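Local coordinates for protein insulinase family protease (Yersinia pestis, PDB 3GO9) that belongs to the insulinase (M16) peptidase family, but has a zinc-binding helix that departs from the family's usual catalytic motif, at residues E63-L77 with Q188-F202. Sequence-based numbering, arbitrary orientation.
Sequences ENTQEVGFAHLLPRL and QPVTQPVDVEKLKQF. With ZN (zinc ion), chain C.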
loop_
_atom_site.group_PDB
_atom_site.type_symbol
_atom_site.label_atom_id
_atom_site.label_comp_id
_atom_site.label_asym_id
_atom_site.label_seq_id
_atom_site.Cartn_x
_atom_site.Cartn_y
_atom_site.Cartn_z
ATOM N N GLU A 63 17.799 -8.332 9.530
ATOM C CA GLU A 63 19.091 -8.900 9.152
ATOM C C GLU A 63 20.271 -8.135 9.690
ATOM O O GLU A 63 20.331 -6.912 9.508
ATOM C CB GLU A 63 19.218 -8.870 7.610
ATOM C CG GLU A 63 18.227 -9.808 6.913
ATOM C CD GLU A 63 18.096 -9.567 5.416
ATOM O OE1 GLU A 63 18.799 -8.672 4.852
ATOM O OE2 GLU A 63 17.304 -10.307 4.761
ATOM N N ASN A 64 21.216 -8.838 10.283
ATOM C CA ASN A 64 22.514 -8.254 10.581
ATOM C C ASN A 64 23.382 -8.370 9.350
ATOM O O ASN A 64 22.925 -8.875 8.340
ATOM C CB ASN A 64 23.109 -8.850 11.849
ATOM C CG ASN A 64 23.536 -10.315 11.740
ATOM O OD1 ASN A 64 23.990 -10.782 10.697
ATOM N ND2 ASN A 64 23.445 -11.047 12.876
ATOM N N THR A 65 24.648 -7.889 9.386
ATOM C CA THR A 65 25.405 -7.948 8.158
ATOM C C THR A 65 25.861 -9.313 7.728
ATOM O O THR A 65 26.238 -9.447 6.569
ATOM C CB THR A 65 26.637 -7.020 8.153
ATOM O OG1 THR A 65 27.442 -7.345 9.263
ATOM C CG2 THR A 65 26.201 -5.611 8.240
ATOM N N GLN A 66 25.749 -10.319 8.591
ATOM C CA GLN A 66 26.039 -11.690 8.218
ATOM C C GLN A 66 24.809 -12.389 7.643
ATOM O O GLN A 66 24.853 -13.620 7.448
ATOM C CB GLN A 66 26.546 -12.456 9.436
ATOM C CG GLN A 66 27.766 -11.766 10.075
ATOM C CD GLN A 66 28.821 -11.464 9.070
ATOM O OE1 GLN A 66 29.056 -10.305 8.714
ATOM N NE2 GLN A 66 29.480 -12.510 8.590
ATOM N N GLU A 67 23.710 -11.642 7.496
ATOM C CA GLU A 67 22.399 -12.210 7.119
ATOM C C GLU A 67 21.767 -11.510 5.948
ATOM O O GLU A 67 20.565 -11.645 5.732
ATOM C CB GLU A 67 21.418 -12.181 8.301
ATOM C CG GLU A 67 21.921 -13.040 9.499
ATOM C CD GLU A 67 21.171 -12.779 10.788
ATOM O OE1 GLU A 67 20.559 -11.674 10.972
ATOM O OE2 GLU A 67 21.158 -13.715 11.635
ATOM N N VAL A 68 22.554 -10.723 5.217
ATOM C CA VAL A 68 22.066 -9.931 4.123
ATOM C C VAL A 68 21.370 -10.842 3.122
ATOM O O VAL A 68 21.926 -11.866 2.692
ATOM C CB VAL A 68 23.244 -9.191 3.444
ATOM C CG1 VAL A 68 22.803 -8.562 2.145
ATOM C CG2 VAL A 68 23.868 -8.162 4.432
ATOM N N GLY A 69 20.132 -10.489 2.800
ATOM C CA GLY A 69 19.359 -11.218 1.794
ATOM C C GLY A 69 18.634 -12.449 2.338
ATOM O O GLY A 69 17.917 -13.130 1.571
ATOM N N PHE A 70 18.841 -12.787 3.619
ATOM C CA PHE A 70 18.231 -13.992 4.199
ATOM C C PHE A 70 16.703 -13.945 4.131
ATOM O O PHE A 70 16.066 -14.937 3.751
ATOM C CB PHE A 70 18.683 -14.225 5.651
ATOM C CG PHE A 70 20.020 -14.876 5.813
ATOM C CD1 PHE A 70 20.946 -14.979 4.789
ATOM C CD2 PHE A 70 20.331 -15.448 7.037
ATOM C CE1 PHE A 70 22.131 -15.651 4.999
ATOM C CE2 PHE A 70 21.509 -16.092 7.246
ATOM C CZ PHE A 70 22.424 -16.181 6.242
ATOM N N ALA A 71 16.101 -12.818 4.451
ATOM C CA ALA A 71 14.622 -12.788 4.473
ATOM C C ALA A 71 14.067 -12.967 3.070
ATOM O O ALA A 71 12.961 -13.509 2.864
ATOM C CB ALA A 71 14.142 -11.461 5.034
ATOM N N HIS A 72 14.783 -12.455 2.084
ATOM C CA HIS A 72 14.321 -12.604 0.673
ATOM C C HIS A 72 14.532 -14.028 0.146
ATOM O O HIS A 72 13.814 -14.456 -0.786
ATOM C CB HIS A 72 15.023 -11.562 -0.185
ATOM C CG HIS A 72 14.468 -11.430 -1.564
ATOM N ND1 HIS A 72 13.295 -10.748 -1.808
ATOM C CD2 HIS A 72 14.974 -11.776 -2.764
ATOM C CE1 HIS A 72 13.078 -10.734 -3.115
ATOM N NE2 HIS A 72 14.058 -11.387 -3.701
ATOM N N LEU A 73 15.516 -14.734 0.663
ATOM C CA LEU A 73 15.837 -16.104 0.224
ATOM C C LEU A 73 14.849 -17.141 0.751
ATOM O O LEU A 73 14.451 -18.073 0.051
ATOM C CB LEU A 73 17.266 -16.516 0.607
ATOM C CG LEU A 73 17.731 -17.919 0.239
ATOM C CD1 LEU A 73 17.574 -18.179 -1.210
ATOM C CD2 LEU A 73 19.165 -18.149 0.676
ATOM N N LEU A 74 14.423 -16.971 2.010
ATOM C CA LEU A 74 13.580 -17.977 2.668
ATOM C C LEU A 74 12.377 -18.356 1.816
ATOM O O LEU A 74 12.125 -19.527 1.643
ATOM C CB LEU A 74 13.168 -17.537 4.081
ATOM C CG LEU A 74 14.244 -17.368 5.153
ATOM C CD1 LEU A 74 13.667 -16.740 6.450
ATOM C CD2 LEU A 74 14.920 -18.720 5.407
ATOM N N PRO A 75 11.606 -17.381 1.292
ATOM C CA PRO A 75 10.450 -17.833 0.549
ATOM C C PRO A 75 10.771 -18.579 -0.725
ATOM O O PRO A 75 9.946 -19.414 -1.158
ATOM C CB PRO A 75 9.686 -16.529 0.242
ATOM C CG PRO A 75 10.548 -15.461 0.633
ATOM C CD PRO A 75 11.603 -15.921 1.484
ATOM N N ARG A 76 11.943 -18.327 -1.329
ATOM C CA ARG A 76 12.299 -19.084 -2.515
ATOM C C ARG A 76 12.494 -20.585 -2.158
ATOM O O ARG A 76 12.189 -21.495 -2.940
ATOM C CB ARG A 76 13.572 -18.511 -3.132
ATOM C CG ARG A 76 13.723 -18.995 -4.579
ATOM C CD ARG A 76 15.009 -18.491 -5.186
ATOM N NE ARG A 76 15.082 -17.044 -5.378
ATOM C CZ ARG A 76 16.013 -16.481 -6.145
ATOM N NH1 ARG A 76 16.919 -17.242 -6.756
ATOM N NH2 ARG A 76 16.079 -15.154 -6.286
ATOM N N LEU A 77 12.995 -20.846 -0.963
ATOM C CA LEU A 77 13.152 -22.226 -0.483
ATOM C C LEU A 77 11.794 -22.993 -0.474
ATOM O O LEU A 77 11.746 -24.152 -0.894
ATOM C CB LEU A 77 13.846 -22.264 0.890
ATOM C CG LEU A 77 15.176 -21.594 0.952
ATOM C CD1 LEU A 77 15.724 -21.708 2.426
ATOM C CD2 LEU A 77 16.215 -22.151 -0.051
ATOM N N GLN A 188 18.272 -7.988 -1.914
ATOM C CA GLN A 188 19.753 -8.150 -2.109
ATOM C C GLN A 188 20.051 -9.630 -2.210
ATOM O O GLN A 188 19.515 -10.402 -1.463
ATOM C CB GLN A 188 20.589 -7.624 -0.915
ATOM C CG GLN A 188 20.380 -6.189 -0.499
ATOM C CD GLN A 188 21.116 -5.706 0.817
ATOM O OE1 GLN A 188 22.279 -5.312 0.731
ATOM N NE2 GLN A 188 20.416 -5.696 2.015
ATOM N N PRO A 189 20.948 -10.039 -3.127
ATOM C CA PRO A 189 21.343 -11.436 -3.070
ATOM C C PRO A 189 22.164 -11.772 -1.829
ATOM O O PRO A 189 22.875 -10.920 -1.291
ATOM C CB PRO A 189 22.194 -11.598 -4.330
ATOM C CG PRO A 189 21.546 -10.745 -5.282
ATOM C CD PRO A 189 21.184 -9.490 -4.479
ATOM N N VAL A 190 22.073 -13.018 -1.400
ATOM C CA VAL A 190 22.874 -13.485 -0.269
ATOM C C VAL A 190 24.374 -13.580 -0.621
ATOM O O VAL A 190 24.706 -13.794 -1.769
ATOM C CB VAL A 190 22.388 -14.842 0.226
ATOM C CG1 VAL A 190 20.933 -14.707 0.773
ATOM C CG2 VAL A 190 22.494 -15.921 -0.869
ATOM N N THR A 191 25.236 -13.427 0.391
ATOM C CA THR A 191 26.671 -13.747 0.248
ATOM C C THR A 191 26.882 -15.245 0.141
ATOM O O THR A 191 26.377 -16.017 0.933
ATOM C CB THR A 191 27.455 -13.213 1.434
ATOM O OG1 THR A 191 27.077 -11.843 1.633
ATOM C CG2 THR A 191 28.973 -13.286 1.174
ATOM N N GLN A 192 27.649 -15.649 -0.864
ATOM C CA GLN A 192 27.960 -17.045 -1.047
ATOM C C GLN A 192 29.426 -17.297 -0.682
ATOM O O GLN A 192 30.268 -16.395 -0.839
ATOM C CB GLN A 192 27.686 -17.433 -2.483
ATOM C CG GLN A 192 26.259 -17.272 -2.884
ATOM C CD GLN A 192 25.969 -17.915 -4.203
ATOM O OE1 GLN A 192 26.596 -18.912 -4.557
ATOM N NE2 GLN A 192 25.038 -17.322 -4.975
ATOM N N PRO A 193 29.720 -18.487 -0.137
ATOM C CA PRO A 193 28.813 -19.600 0.225
ATOM C C PRO A 193 27.943 -19.247 1.422
ATOM O O PRO A 193 28.391 -18.550 2.361
ATOM C CB PRO A 193 29.782 -20.751 0.573
ATOM C CG PRO A 193 31.124 -20.226 0.176
ATOM C CD PRO A 193 31.111 -18.780 0.240
ATOM N N VAL A 194 26.715 -19.749 1.402
ATOM C CA VAL A 194 25.730 -19.476 2.461
ATOM C C VAL A 194 26.012 -20.399 3.615
ATOM O O VAL A 194 26.187 -21.616 3.427
ATOM C CB VAL A 194 24.296 -19.733 1.953
ATOM C CG1 VAL A 194 23.255 -19.575 3.114
ATOM C CG2 VAL A 194 23.972 -18.788 0.798
ATOM N N ASP A 195 26.015 -19.828 4.817
ATOM C CA ASP A 195 26.087 -20.582 6.028
ATOM C C ASP A 195 24.670 -21.045 6.314
ATOM O O ASP A 195 23.850 -20.252 6.810
ATOM C CB ASP A 195 26.599 -19.660 7.129
ATOM C CG ASP A 195 26.752 -20.366 8.447
ATOM O OD1 ASP A 195 27.559 -19.869 9.246
ATOM O OD2 ASP A 195 26.089 -21.381 8.698
ATOM N N VAL A 196 24.364 -22.273 5.878
ATOM C CA VAL A 196 22.998 -22.790 5.933
ATOM C C VAL A 196 22.540 -22.870 7.403
ATOM O O VAL A 196 21.373 -22.605 7.719
ATOM C CB VAL A 196 22.857 -24.136 5.160
ATOM C CG1 VAL A 196 21.546 -24.777 5.417
ATOM C CG2 VAL A 196 23.103 -23.912 3.624
ATOM N N GLU A 197 23.478 -23.151 8.318
ATOM C CA GLU A 197 23.109 -23.218 9.730
ATOM C C GLU A 197 22.642 -21.844 10.246
ATOM O O GLU A 197 21.647 -21.762 10.981
ATOM C CB GLU A 197 24.260 -23.784 10.558
ATOM C CG GLU A 197 24.590 -25.260 10.174
ATOM C CD GLU A 197 23.455 -26.209 10.481
ATOM O OE1 GLU A 197 22.742 -25.991 11.491
ATOM O OE2 GLU A 197 23.278 -27.184 9.713
ATOM N N LYS A 198 23.304 -20.795 9.821
ATOM C CA LYS A 198 22.963 -19.442 10.244
ATOM C C LYS A 198 21.621 -19.041 9.624
ATOM O O LYS A 198 20.818 -18.335 10.239
ATOM C CB LYS A 198 24.004 -18.423 9.857
ATOM C CG LYS A 198 23.769 -17.083 10.536
ATOM C CD LYS A 198 24.968 -16.167 10.478
ATOM C CE LYS A 198 25.875 -16.372 11.716
ATOM N NZ LYS A 198 26.791 -15.212 11.888
ATOM N N LEU A 199 21.408 -19.469 8.397
ATOM C CA LEU A 199 20.110 -19.213 7.754
ATOM C C LEU A 199 18.965 -19.864 8.538
ATOM O O LEU A 199 17.902 -19.264 8.694
ATOM C CB LEU A 199 20.182 -19.658 6.306
ATOM C CG LEU A 199 18.925 -19.487 5.459
ATOM C CD1 LEU A 199 18.439 -18.039 5.338
ATOM C CD2 LEU A 199 19.104 -20.074 4.092
ATOM N N LYS A 200 19.155 -21.109 8.982
ATOM C CA LYS A 200 18.100 -21.813 9.713
ATOM C C LYS A 200 17.863 -21.095 11.053
ATOM O O LYS A 200 16.755 -20.964 11.494
ATOM C CB LYS A 200 18.529 -23.249 10.012
ATOM C CG LYS A 200 18.691 -24.151 8.836
ATOM C CD LYS A 200 19.112 -25.586 9.357
ATOM C CE LYS A 200 19.930 -26.379 8.337
ATOM N NZ LYS A 200 19.772 -27.837 8.474
ATOM N N GLN A 201 18.927 -20.639 11.681
ATOM C CA GLN A 201 18.813 -19.947 12.952
ATOM C C GLN A 201 18.037 -18.645 12.786
ATOM O O GLN A 201 17.152 -18.314 13.598
ATOM C CB GLN A 201 20.203 -19.676 13.515
ATOM C CG GLN A 201 20.845 -20.960 13.968
ATOM C CD GLN A 201 22.206 -20.738 14.614
ATOM O OE1 GLN A 201 23.081 -20.048 14.064
ATOM N NE2 GLN A 201 22.391 -21.335 15.792
ATOM N N PHE A 202 18.300 -17.943 11.688
ATOM C CA PHE A 202 17.567 -16.706 11.366
ATOM C C PHE A 202 16.096 -16.996 11.198
ATOM O O PHE A 202 15.245 -16.308 11.727
ATOM C CB PHE A 202 18.148 -16.060 10.100
ATOM C CG PHE A 202 17.424 -14.850 9.628
ATOM C CD1 PHE A 202 17.769 -13.564 10.052
ATOM C CD2 PHE A 202 16.459 -14.947 8.675
ATOM C CE1 PHE A 202 17.101 -12.461 9.583
ATOM C CE2 PHE A 202 15.779 -13.851 8.226
ATOM C CZ PHE A 202 16.110 -12.597 8.654
HETATM ZN ZN ZN C . 13.810 -11.087 -5.684
HETATM O O HOH W 1 17.935 -8.087 1.886
HETATM O O HOH W 2 26.170 -11.489 4.572
HETATM O O HOH W 3 24.368 -13.003 3.095
HETATM O O HOH W 4 18.245 -12.848 -1.142
HETATM O O HOH W 5 15.422 -11.380 -5.685
HETATM O O HOH W 6 13.480 -9.256 -6.034
#
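The zinc-binding helix of this M16-type domain, which starts at Phe70, packs through Phe70 against Leu199 and Phe202 of the helix beginning at Val196; the axes of helices 70-77 and 196-202 cross at -91°. His72 gives NE2 to zinc, alongside Asp158 OD2 and the backbone O of Ile160. It holds the place of the first histidine of the family's HxxEH signature, but Pro75 and Arg76 stand where active members have the glutamate and second histidine, so the usual catalytic chemistry is doubtful here.

Phe70 is gripped on both faces. Glu67 CA lies over the centre of one, and Leu199 CD1 comes over the other, 3.8 Å from the ring centroid, in a CH-pi contact. The Leu199 side chain is a knob among Phe70, Leu73, Leu74 and Leu77: CD1 also meets Leu74 CD2 at 3.6 Å, while CD2 turns to Leu73 and Leu77. Phe202 completes the core. With its CG anti to the backbone N (chi1 176°), its ring presents a face to the edge of Phe70, a T-shaped pair with planes at 82°, and Phe70 CB sits over that same face. Leu74 CD1 lies at the Phe202 ring edge, as does Glu67 OE1, which accepts from Asn64 N.

Glu63 rests its CG against the Phe202 ring, and its carboxylate ties the helix start to the preceding loop: OE2 takes Ala71 N at 2.8 Å, and OE1 takes Gly69 N at 3.0 Å from above the carboxylate plane. Gly69 itself, at the N-cap position with positive phi, lies against the extended loop 188-191. Val190 CA sends its hydrogen to Val68 O, 3.5 Å away, and a water bridges the backbones, donating to Gly69 O at 2.7 Å and Gln188 O at 2.8 Å.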